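Local atomic coordinates of putative PAS/PAC sensor protein (Nakamurella multipartita DSM 44233, PDB entry 6HMJ), a protein that senses blue light through a bound flavin mononucleotide and probably couples this to RNA binding and the regulation of translation. Residues 209-217 and 308-316; 144-152 and 192-200. All coordinates share one frame; numbering follows the deposited sequence.

Interaction 1: 209-217 and 308-316; sequences STKGWTVPV and DAVTTLIRN. With FMN (flavin mononucleotide), chain E.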
loop_
_atom_site.group_PDB
_atom_site.type_symbol
_atom_site.label_atom_id
_atom_site.label_comp_id
_atom_site.label_asym_id
_atom_site.label_seq_id
_atom_site.Cartn_x
_atom_site.Cartn_y
_atom_site.Cartn_z
ATOM N N SER A 209 -13.187 11.600 -16.662
ATOM C CA SER A 209 -13.971 12.524 -17.462
ATOM C C SER A 209 -13.076 13.631 -18.018
ATOM O O SER A 209 -11.976 13.891 -17.521
ATOM C CB SER A 209 -15.103 13.124 -16.630
ATOM O OG SER A 209 -15.747 14.172 -17.329
ATOM N N THR A 210 -13.566 14.286 -19.070
ATOM C CA THR A 210 -12.842 15.356 -19.742
ATOM C C THR A 210 -13.616 16.668 -19.760
ATOM O O THR A 210 -13.072 17.688 -20.196
ATOM C CB THR A 210 -12.499 14.920 -21.177
ATOM O OG1 THR A 210 -11.503 13.888 -21.133
ATOM C CG2 THR A 210 -11.967 16.070 -22.012
ATOM N N LYS A 211 -14.848 16.684 -19.262
ATOM C CA LYS A 211 -15.724 17.840 -19.389
ATOM C C LYS A 211 -15.492 18.804 -18.232
ATOM O O LYS A 211 -15.460 18.392 -17.068
ATOM C CB LYS A 211 -17.183 17.386 -19.428
ATOM C CG LYS A 211 -17.444 16.240 -20.407
ATOM C CD LYS A 211 -17.009 16.562 -21.835
ATOM C CE LYS A 211 -16.804 15.284 -22.638
ATOM N NZ LYS A 211 -16.585 15.551 -24.085
ATOM N N GLY A 212 -15.329 20.079 -18.556
ATOM C CA GLY A 212 -15.152 21.138 -17.573
ATOM C C GLY A 212 -16.414 21.954 -17.396
ATOM O O GLY A 212 -17.529 21.422 -17.426
ATOM N N TRP A 213 -16.242 23.260 -17.220
ATOM C CA TRP A 213 -17.370 24.147 -16.950
ATOM C C TRP A 213 -16.902 25.598 -17.044
ATOM O O TRP A 213 -15.714 25.884 -17.224
ATOM C CB TRP A 213 -17.984 23.860 -15.576
ATOM C CG TRP A 213 -16.975 23.568 -14.499
ATOM C CD1 TRP A 213 -16.643 22.343 -14.001
ATOM C CD2 TRP A 213 -16.167 24.521 -13.792
ATOM N NE1 TRP A 213 -15.681 22.471 -13.026
ATOM C CE2 TRP A 213 -15.372 23.798 -12.880
ATOM C CE3 TRP A 213 -16.040 25.912 -13.841
ATOM C CZ2 TRP A 213 -14.464 24.418 -12.024
ATOM C CZ3 TRP A 213 -15.134 26.528 -12.986
ATOM C CH2 TRP A 213 -14.359 25.779 -12.093
ATOM N N THR A 214 -17.865 26.511 -16.920
ATOM C CA THR A 214 -17.624 27.948 -16.875
ATOM C C THR A 214 -18.656 28.548 -15.928
ATOM O O THR A 214 -19.851 28.272 -16.068
ATOM C CB THR A 214 -17.742 28.586 -18.268
ATOM O OG1 THR A 214 -16.724 28.064 -19.133
ATOM C CG2 THR A 214 -17.603 30.098 -18.188
ATOM N N VAL A 215 -18.201 29.352 -14.971
ATOM C CA VAL A 215 -19.089 29.919 -13.956
ATOM C C VAL A 215 -18.751 31.384 -13.743
ATOM O O VAL A 215 -17.629 31.830 -14.020
ATOM C CB VAL A 215 -18.985 29.164 -12.616
ATOM C CG1 VAL A 215 -19.312 27.695 -12.805
ATOM C CG2 VAL A 215 -17.595 29.338 -12.013
ATOM N N PRO A 216 -19.703 32.156 -13.233
ATOM C CA PRO A 216 -19.461 33.575 -12.949
ATOM C C PRO A 216 -18.670 33.728 -11.654
ATOM O O PRO A 216 -18.343 32.756 -10.975
ATOM C CB PRO A 216 -20.871 34.153 -12.833
ATOM C CG PRO A 216 -21.692 33.023 -12.340
ATOM C CD PRO A 216 -21.098 31.773 -12.943
ATOM N N VAL A 217 -18.368 34.978 -11.315
ATOM C CA VAL A 217 -17.587 35.306 -10.128
ATOM C C VAL A 217 -18.504 35.981 -9.118
ATOM O O VAL A 217 -19.216 36.935 -9.454
ATOM C CB VAL A 217 -16.393 36.212 -10.476
ATOM C CG1 VAL A 217 -15.693 36.684 -9.213
ATOM C CG2 VAL A 217 -15.424 35.479 -11.385
ATOM N N ASP A 308 -18.377 39.817 -18.827
ATOM C CA ASP A 308 -18.544 39.164 -17.541
ATOM C C ASP A 308 -17.202 38.681 -16.995
ATOM O O ASP A 308 -16.248 38.432 -17.735
ATOM C CB ASP A 308 -19.504 37.980 -17.661
ATOM C CG ASP A 308 -20.898 38.398 -18.082
ATOM O OD1 ASP A 308 -21.249 39.582 -17.894
ATOM O OD2 ASP A 308 -21.643 37.539 -18.598
ATOM N N ALA A 309 -17.146 38.546 -15.674
ATOM C CA ALA A 309 -16.039 37.884 -14.996
ATOM C C ALA A 309 -16.450 36.442 -14.728
ATOM O O ALA A 309 -17.493 36.196 -14.112
ATOM C CB ALA A 309 -15.684 38.597 -13.693
ATOM N N VAL A 310 -15.642 35.490 -15.199
ATOM C CA VAL A 310 -15.965 34.076 -15.082
ATOM C C VAL A 310 -14.702 33.287 -14.776
ATOM O O VAL A 310 -13.584 33.711 -15.076
ATOM C CB VAL A 310 -16.621 33.514 -16.366
ATOM C CG1 VAL A 310 -17.885 34.283 -16.704
ATOM C CG2 VAL A 310 -15.633 33.552 -17.531
ATOM N N THR A 311 -14.901 32.122 -14.168
ATOM C CA THR A 311 -13.847 31.137 -13.975
ATOM C C THR A 311 -14.190 29.911 -14.808
ATOM O O THR A 311 -15.333 29.443 -14.787
ATOM C CB THR A 311 -13.703 30.755 -12.502
ATOM O OG1 THR A 311 -13.382 31.922 -11.733
ATOM C CG2 THR A 311 -12.599 29.717 -12.329
ATOM N N THR A 312 -13.207 29.399 -15.541
ATOM C CA THR A 312 -13.422 28.285 -16.452
ATOM C C THR A 312 -12.448 27.165 -16.130
ATOM O O THR A 312 -11.248 27.406 -15.974
ATOM C CB THR A 312 -13.251 28.724 -17.910
ATOM O OG1 THR A 312 -14.388 29.502 -18.309
ATOM C CG2 THR A 312 -13.110 27.520 -18.835
ATOM N N LEU A 313 -12.971 25.948 -16.028
ATOM C CA LEU A 313 -12.157 24.741 -15.972
ATOM C C LEU A 313 -12.219 24.072 -17.338
ATOM O O LEU A 313 -13.308 23.879 -17.889
ATOM C CB LEU A 313 -12.653 23.791 -14.882
ATOM C CG LEU A 313 -11.877 22.484 -14.717
ATOM C CD1 LEU A 313 -10.434 22.763 -14.308
ATOM C CD2 LEU A 313 -12.559 21.570 -13.707
ATOM N N ILE A 314 -11.054 23.744 -17.893
ATOM C CA ILE A 314 -10.987 23.209 -19.246
ATOM C C ILE A 314 -9.736 22.357 -19.377
ATOM O O ILE A 314 -8.732 22.579 -18.694
ATOM C CB ILE A 314 -11.013 24.345 -20.299
ATOM C CG1 ILE A 314 -11.208 23.772 -21.704
ATOM C CG2 ILE A 314 -9.736 25.176 -20.224
ATOM C CD1 ILE A 314 -11.510 24.824 -22.755
ATOM N N ARG A 315 -9.805 21.373 -20.268
ATOM C CA ARG A 315 -8.679 20.488 -20.532
ATOM C C ARG A 315 -7.754 21.152 -21.546
ATOM O O ARG A 315 -8.204 21.600 -22.605
ATOM C CB ARG A 315 -9.193 19.142 -21.048
ATOM C CG ARG A 315 -8.153 18.033 -21.131
ATOM C CD ARG A 315 -7.787 17.499 -19.751
ATOM N NE ARG A 315 -6.970 16.288 -19.821
ATOM C CZ ARG A 315 -6.300 15.774 -18.793
ATOM N NH1 ARG A 315 -6.341 16.363 -17.606
ATOM N NH2 ARG A 315 -5.585 14.668 -18.953
ATOM N N ASN A 316 -6.466 21.234 -21.215
ATOM C CA ASN A 316 -5.491 21.949 -22.025
ATOM C C ASN A 316 -4.268 21.077 -22.267
ATOM O O ASN A 316 -4.121 19.993 -21.695
ATOM C CB ASN A 316 -5.041 23.258 -21.359
ATOM C CG ASN A 316 -6.004 24.422 -21.579
ATOM O OD1 ASN A 316 -5.780 25.494 -21.028
ATOM N ND2 ASN A 316 -7.056 24.227 -22.373
HETATM N N1 FMN E . -8.906 29.126 -23.398
HETATM C C2 FMN E . -8.249 28.005 -23.028
HETATM O O2 FMN E . -8.662 26.898 -23.435
HETATM N N3 FMN E . -7.165 28.031 -22.234
HETATM C C4 FMN E . -6.654 29.167 -21.749
HETATM O O4 FMN E . -5.644 29.152 -21.014
HETATM C C4A FMN E . -7.313 30.440 -22.108
HETATM N N5 FMN E . -6.860 31.628 -21.663
HETATM C C5A FMN E . -7.488 32.775 -22.011
HETATM C C6 FMN E . -6.995 33.983 -21.528
HETATM C C7 FMN E . -7.612 35.178 -21.868
HETATM C C7M FMN E . -7.060 36.474 -21.339
HETATM C C8 FMN E . -8.813 35.162 -22.745
HETATM C C8M FMN E . -9.518 36.434 -23.134
HETATM C C9 FMN E . -9.310 33.958 -23.222
HETATM C C9A FMN E . -8.695 32.754 -22.891
HETATM N N10 FMN E . -9.178 31.507 -23.367
HETATM C C10 FMN E . -8.501 30.342 -22.981
HETATM C "C1'" FMN E . -10.360 31.362 -24.225
HETATM C "C2'" FMN E . -9.958 31.294 -25.685
HETATM O "O2'" FMN E . -8.840 32.145 -25.945
HETATM C "C3'" FMN E . -11.135 31.723 -26.540
HETATM O "O3'" FMN E . -11.509 33.061 -26.175
HETATM C "C4'" FMN E . -12.355 30.830 -26.375
HETATM O "O4'" FMN E . -12.025 29.477 -26.693
HETATM C "C5'" FMN E . -13.428 31.395 -27.294
HETATM O "O5'" FMN E . -14.019 30.389 -28.105
HETATM P P FMN E . -13.573 30.260 -29.642
HETATM O O1P FMN E . -14.398 29.091 -30.116
HETATM O O2P FMN E . -13.952 31.595 -30.239
HETATM O O3P FMN E . -12.079 30.050 -29.603
HETATM O O HOH W 1 -12.706 20.612 -20.625
#
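Two torsions set Trp-213 against Leu-313: CG of the tryptophan stands between its own backbone N and carbonyl carbon (chi1 40°), which folds the indole over Leu-313 CB, while CG of the leucine lies opposite its backbone N (chi1 -180°), which sends CD2 to the NE1 side of the indole. Leu-313 CB sits over one face of the six-membered ring, 3.5 Å from its centroid and 19° off the normal, a CH-pi contact displaced toward the ring's rim. CD2 lies 3.3 Å from Trp-213 NE1. At the ring's far end, Trp-213 CZ3 brings its edge to Thr-311 O at 3.4 Å. With an alanine in place of Trp-213, Leu-313 would probably lose the flat surface over its CB and the indole edge beside CD2, leaving a gap between the strands' side chains. The backbones pair antiparallel: Trp-213 N donates to Leu-313 O (3.1 Å), Trp-213 O accepts from Leu-313 N, and Val-215 pairs likewise with Thr-311. At the intervening non-hydrogen-bonded pair, Thr-214 OG1 and Thr-312 OG1 share a hydrogen bond of 2.9 Å on the opposite face of the sheet. Beyond Gly-212 a water donates to Thr-210 O and accepts from Arg-315 N. Farther along, Asn-316 OD1 accepts a hydrogen bond from FMN N3 (3.1 Å), and ND2 donates to FMN O2, gripping the flavin's pyrimidine edge. Strand 213-216 is an outermost strand of the PAS sheet within this chain, strand 323-334 flanks 310-317 on the other side, and helix 294-305 packs Ile-300 against Thr-214 and Thr-312.

Interaction 2: 144-152 and 192-200; sequences GIVMAAFDV and LRRRLSTVF. With GOL (glycerol), chain F.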
loop_
_atom_site.group_PDB
_atom_site.type_symbol
_atom_site.label_atom_id
_atom_site.label_comp_id
_atom_site.label_asym_id
_atom_site.label_seq_id
_atom_site.Cartn_x
_atom_site.Cartn_y
_atom_site.Cartn_z
ATOM N N GLY A 144 -4.606 2.165 2.271
ATOM C CA GLY A 144 -3.894 3.314 2.803
ATOM C C GLY A 144 -3.340 4.217 1.720
ATOM O O GLY A 144 -3.362 5.444 1.852
ATOM N N ILE A 145 -2.824 3.626 0.640
ATOM C CA ILE A 145 -2.317 4.421 -0.475
ATOM C C ILE A 145 -3.419 5.322 -1.021
ATOM O O ILE A 145 -3.208 6.516 -1.264
ATOM C CB ILE A 145 -1.743 3.504 -1.569
ATOM C CG1 ILE A 145 -0.434 2.872 -1.092
ATOM C CG2 ILE A 145 -1.520 4.284 -2.854
ATOM C CD1 ILE A 145 0.120 1.813 -2.027
ATOM N N VAL A 146 -4.609 4.758 -1.231
ATOM C CA VAL A 146 -5.725 5.547 -1.742
ATOM C C VAL A 146 -6.140 6.609 -0.730
ATOM O O VAL A 146 -6.456 7.746 -1.101
ATOM C CB VAL A 146 -6.901 4.622 -2.109
ATOM C CG1 VAL A 146 -8.165 5.432 -2.347
ATOM C CG2 VAL A 146 -6.555 3.792 -3.341
ATOM N N MET A 147 -6.161 6.254 0.557
ATOM C CA MET A 147 -6.555 7.205 1.593
ATOM C C MET A 147 -5.741 8.490 1.504
ATOM O O MET A 147 -6.298 9.593 1.455
ATOM C CB MET A 147 -6.385 6.571 2.975
ATOM C CG MET A 147 -7.504 5.629 3.384
ATOM S SD MET A 147 -7.233 4.929 5.023
ATOM C CE MET A 147 -7.381 6.392 6.044
ATOM N N ALA A 148 -4.413 8.367 1.490
ATOM C CA ALA A 148 -3.557 9.545 1.539
ATOM C C ALA A 148 -3.347 10.168 0.164
ATOM O O ALA A 148 -3.235 11.394 0.059
ATOM C CB ALA A 148 -2.212 9.178 2.168
ATOM N N ALA A 149 -3.291 9.355 -0.894
ATOM C CA ALA A 149 -3.074 9.892 -2.234
ATOM C C ALA A 149 -4.174 10.874 -2.614
ATOM O O ALA A 149 -3.899 11.963 -3.135
ATOM C CB ALA A 149 -2.995 8.755 -3.252
ATOM N N PHE A 150 -5.431 10.503 -2.372
ATOM C CA PHE A 150 -6.572 11.358 -2.664
ATOM C C PHE A 150 -7.140 12.036 -1.423
ATOM O O PHE A 150 -8.167 12.714 -1.521
ATOM C CB PHE A 150 -7.688 10.552 -3.344
ATOM C CG PHE A 150 -7.286 9.926 -4.651
ATOM C CD1 PHE A 150 -7.169 10.697 -5.794
ATOM C CD2 PHE A 150 -7.052 8.564 -4.743
ATOM C CE1 PHE A 150 -6.810 10.126 -6.997
ATOM C CE2 PHE A 150 -6.694 7.988 -5.951
ATOM C CZ PHE A 150 -6.574 8.768 -7.074
ATOM N N ASP A 151 -6.504 11.867 -0.268
ATOM C CA ASP A 151 -6.964 12.458 0.988
ATOM C C ASP A 151 -8.447 12.163 1.224
ATOM O O ASP A 151 -9.291 13.059 1.287
ATOM C CB ASP A 151 -6.694 13.963 1.010
ATOM C CG ASP A 151 -6.995 14.594 2.360
ATOM O OD1 ASP A 151 -6.468 14.101 3.378
ATOM O OD2 ASP A 151 -7.754 15.587 2.402
ATOM N N VAL A 152 -8.750 10.871 1.364
ATOM C CA VAL A 152 -10.085 10.400 1.705
ATOM C C VAL A 152 -9.952 9.429 2.870
ATOM O O VAL A 152 -8.876 8.888 3.135
ATOM C CB VAL A 152 -10.798 9.725 0.514
ATOM C CG1 VAL A 152 -10.957 10.708 -0.634
ATOM C CG2 VAL A 152 -10.032 8.489 0.056
ATOM N N LEU A 192 1.296 12.639 -7.909
ATOM C CA LEU A 192 0.834 11.335 -7.437
ATOM C C LEU A 192 -0.567 10.998 -7.938
ATOM O O LEU A 192 -0.808 9.886 -8.425
ATOM C CB LEU A 192 0.881 11.293 -5.908
ATOM C CG LEU A 192 0.376 10.003 -5.258
ATOM C CD1 LEU A 192 1.100 8.792 -5.825
ATOM C CD2 LEU A 192 0.547 10.066 -3.747
ATOM N N ARG A 193 -1.512 11.932 -7.822
ATOM C CA ARG A 193 -2.897 11.601 -8.157
ATOM C C ARG A 193 -3.053 11.301 -9.642
ATOM O O ARG A 193 -3.744 10.346 -10.018
ATOM C CB ARG A 193 -3.826 12.733 -7.730
ATOM C CG ARG A 193 -3.848 12.934 -6.236
ATOM C CD ARG A 193 -4.678 14.132 -5.826
ATOM N NE ARG A 193 -4.657 14.310 -4.375
ATOM C CZ ARG A 193 -5.145 15.369 -3.742
ATOM N NH1 ARG A 193 -5.696 16.366 -4.427
ATOM N NH2 ARG A 193 -5.077 15.434 -2.420
ATOM N N ARG A 194 -2.426 12.106 -10.503
ATOM C CA ARG A 194 -2.379 11.774 -11.923
ATOM C C ARG A 194 -1.716 10.418 -12.130
ATOM O O ARG A 194 -2.211 9.583 -12.893
ATOM C CB ARG A 194 -1.622 12.870 -12.681
ATOM C CG ARG A 194 -1.335 12.602 -14.159
ATOM C CD ARG A 194 -2.565 12.806 -15.029
ATOM N NE ARG A 194 -2.234 12.728 -16.450
ATOM C CZ ARG A 194 -1.585 13.679 -17.117
ATOM N NH1 ARG A 194 -1.188 14.783 -16.495
ATOM N NH2 ARG A 194 -1.325 13.525 -18.409
ATOM N N ARG A 195 -0.600 10.185 -11.440
ATOM C CA ARG A 195 0.123 8.924 -11.564
ATOM C C ARG A 195 -0.767 7.737 -11.214
ATOM O O ARG A 195 -0.816 6.742 -11.947
ATOM C CB ARG A 195 1.350 8.968 -10.654
ATOM C CG ARG A 195 2.431 7.963 -10.970
ATOM C CD ARG A 195 3.476 7.967 -9.871
ATOM N NE ARG A 195 3.831 9.330 -9.482
ATOM C CZ ARG A 195 4.311 9.679 -8.291
ATOM N NH1 ARG A 195 4.499 8.768 -7.344
ATOM N NH2 ARG A 195 4.599 10.949 -8.044
ATOM N N LEU A 196 -1.474 7.820 -10.085
ATOM C CA LEU A 196 -2.310 6.707 -9.648
ATOM C C LEU A 196 -3.505 6.516 -10.574
ATOM O O LEU A 196 -3.911 5.380 -10.845
ATOM C CB LEU A 196 -2.769 6.946 -8.211
ATOM C CG LEU A 196 -3.434 5.790 -7.465
ATOM C CD1 LEU A 196 -2.576 4.537 -7.487
ATOM C CD2 LEU A 196 -3.719 6.220 -6.035
ATOM N N SER A 197 -4.082 7.612 -11.069
ATOM C CA SER A 197 -5.228 7.506 -11.966
ATOM C C SER A 197 -4.880 6.713 -13.218
ATOM O O SER A 197 -5.666 5.867 -13.664
ATOM C CB SER A 197 -5.731 8.900 -12.339
ATOM O OG SER A 197 -6.763 8.823 -13.307
ATOM N N THR A 198 -3.707 6.969 -13.806
ATOM C CA THR A 198 -3.304 6.222 -14.992
ATOM C C THR A 198 -3.032 4.755 -14.678
ATOM O O THR A 198 -3.100 3.917 -15.583
ATOM C CB THR A 198 -2.063 6.849 -15.641
ATOM O OG1 THR A 198 -0.911 6.608 -14.825
ATOM C CG2 THR A 198 -2.246 8.347 -15.845
ATOM N N VAL A 199 -2.731 4.424 -13.422
ATOM C CA VAL A 199 -2.585 3.023 -13.042
ATOM C C VAL A 199 -3.938 2.325 -13.074
ATOM O O VAL A 199 -4.064 1.204 -13.579
ATOM C CB VAL A 199 -1.926 2.907 -11.655
ATOM C CG1 VAL A 199 -2.029 1.480 -11.133
ATOM C CG2 VAL A 199 -0.471 3.341 -11.725
ATOM N N PHE A 200 -4.967 2.971 -12.523
ATOM C CA PHE A 200 -6.304 2.391 -12.565
ATOM C C PHE A 200 -6.773 2.187 -14.002
ATOM O O PHE A 200 -7.356 1.147 -14.328
ATOM C CB PHE A 200 -7.285 3.279 -11.799
ATOM C CG PHE A 200 -7.139 3.201 -10.301
ATOM C CD1 PHE A 200 -6.979 1.978 -9.663
ATOM C CD2 PHE A 200 -7.156 4.353 -9.529
ATOM C CE1 PHE A 200 -6.846 1.906 -8.293
ATOM C CE2 PHE A 200 -7.021 4.287 -8.155
ATOM C CZ PHE A 200 -6.866 3.063 -7.537
HETATM C C1 GOL F . -1.929 14.425 -0.651
HETATM O O1 GOL F . -3.155 13.830 -0.943
HETATM C C2 GOL F . -0.857 13.689 -1.491
HETATM O O2 GOL F . -0.973 13.956 -2.852
HETATM C C3 GOL F . 0.490 14.165 -0.906
HETATM O O3 GOL F . 1.494 13.597 -1.694
#
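Arg-193 and Phe-150 run past each other in opposite directions, with guanidinium and ring planes 24° apart. Extended from CG to NE, the arginine reaches the C-terminal end of helix 114-149, where NE donates to Ala-149 O at 2.8 Å. This bond lies in the carbonyl plane and nearly in the guanidinium plane, and its N-H...O angle of 161° shows a well-aimed donor; Phe-150 O sits over one face of the same group. NH2 bonds glycerol O1 (2.9 Å); the glycerol, probably from the crystallisation liquor, is also bonded by Arg-193 NH2 of the second subunit. Beneath this polar end, Leu-196 CD2 meets both Phe-150 CE2 (3.5 Å) and Ala-149 CB (3.8 Å), and Leu-192 CD2 touches that methyl too. Phe-200 completes the apolar patch, its CE2 4.3 Å from Phe-150 CE2 at the edge of that ring, with Val-146 CG2 near its own edge. Asp-151 turns its carboxylate to a salt bridge with Arg-195 of the second subunit, so the same helix end also serves the dimer. Positive phi at Asp-151, with Val-152 N bonded to Met-147 O, marks a Schellman motif; residues 144-152 belong to the ANTAR domain, where this helix packs with helices 154-167 and 172-185 as a helical bundle.

In the fold
From the N terminus, the first antiparallel sheet (strands between 11 and 112) passes into the long helix 114-149. Interaction 2 then closes a loop of 39 residues holding helices 154-167 and 172-185, bringing helix 192-202 back to the long helix's end. Strand 213-216 follows, and interaction 1 closes a second loop of 90 residues that carries helix 294-305 and part of the flavin site. The loops lie in series, neither nested nor crossed; their centres are 24 Å apart and nearest atoms about 4 Å. Helix 351-372 bridges them: Gln-358 bonds Ser-209, at the start of segment 209-217, while Glu-352, Glu-355 and Arg-356 bond residues of interaction 2, joining the photosensory and helical regions.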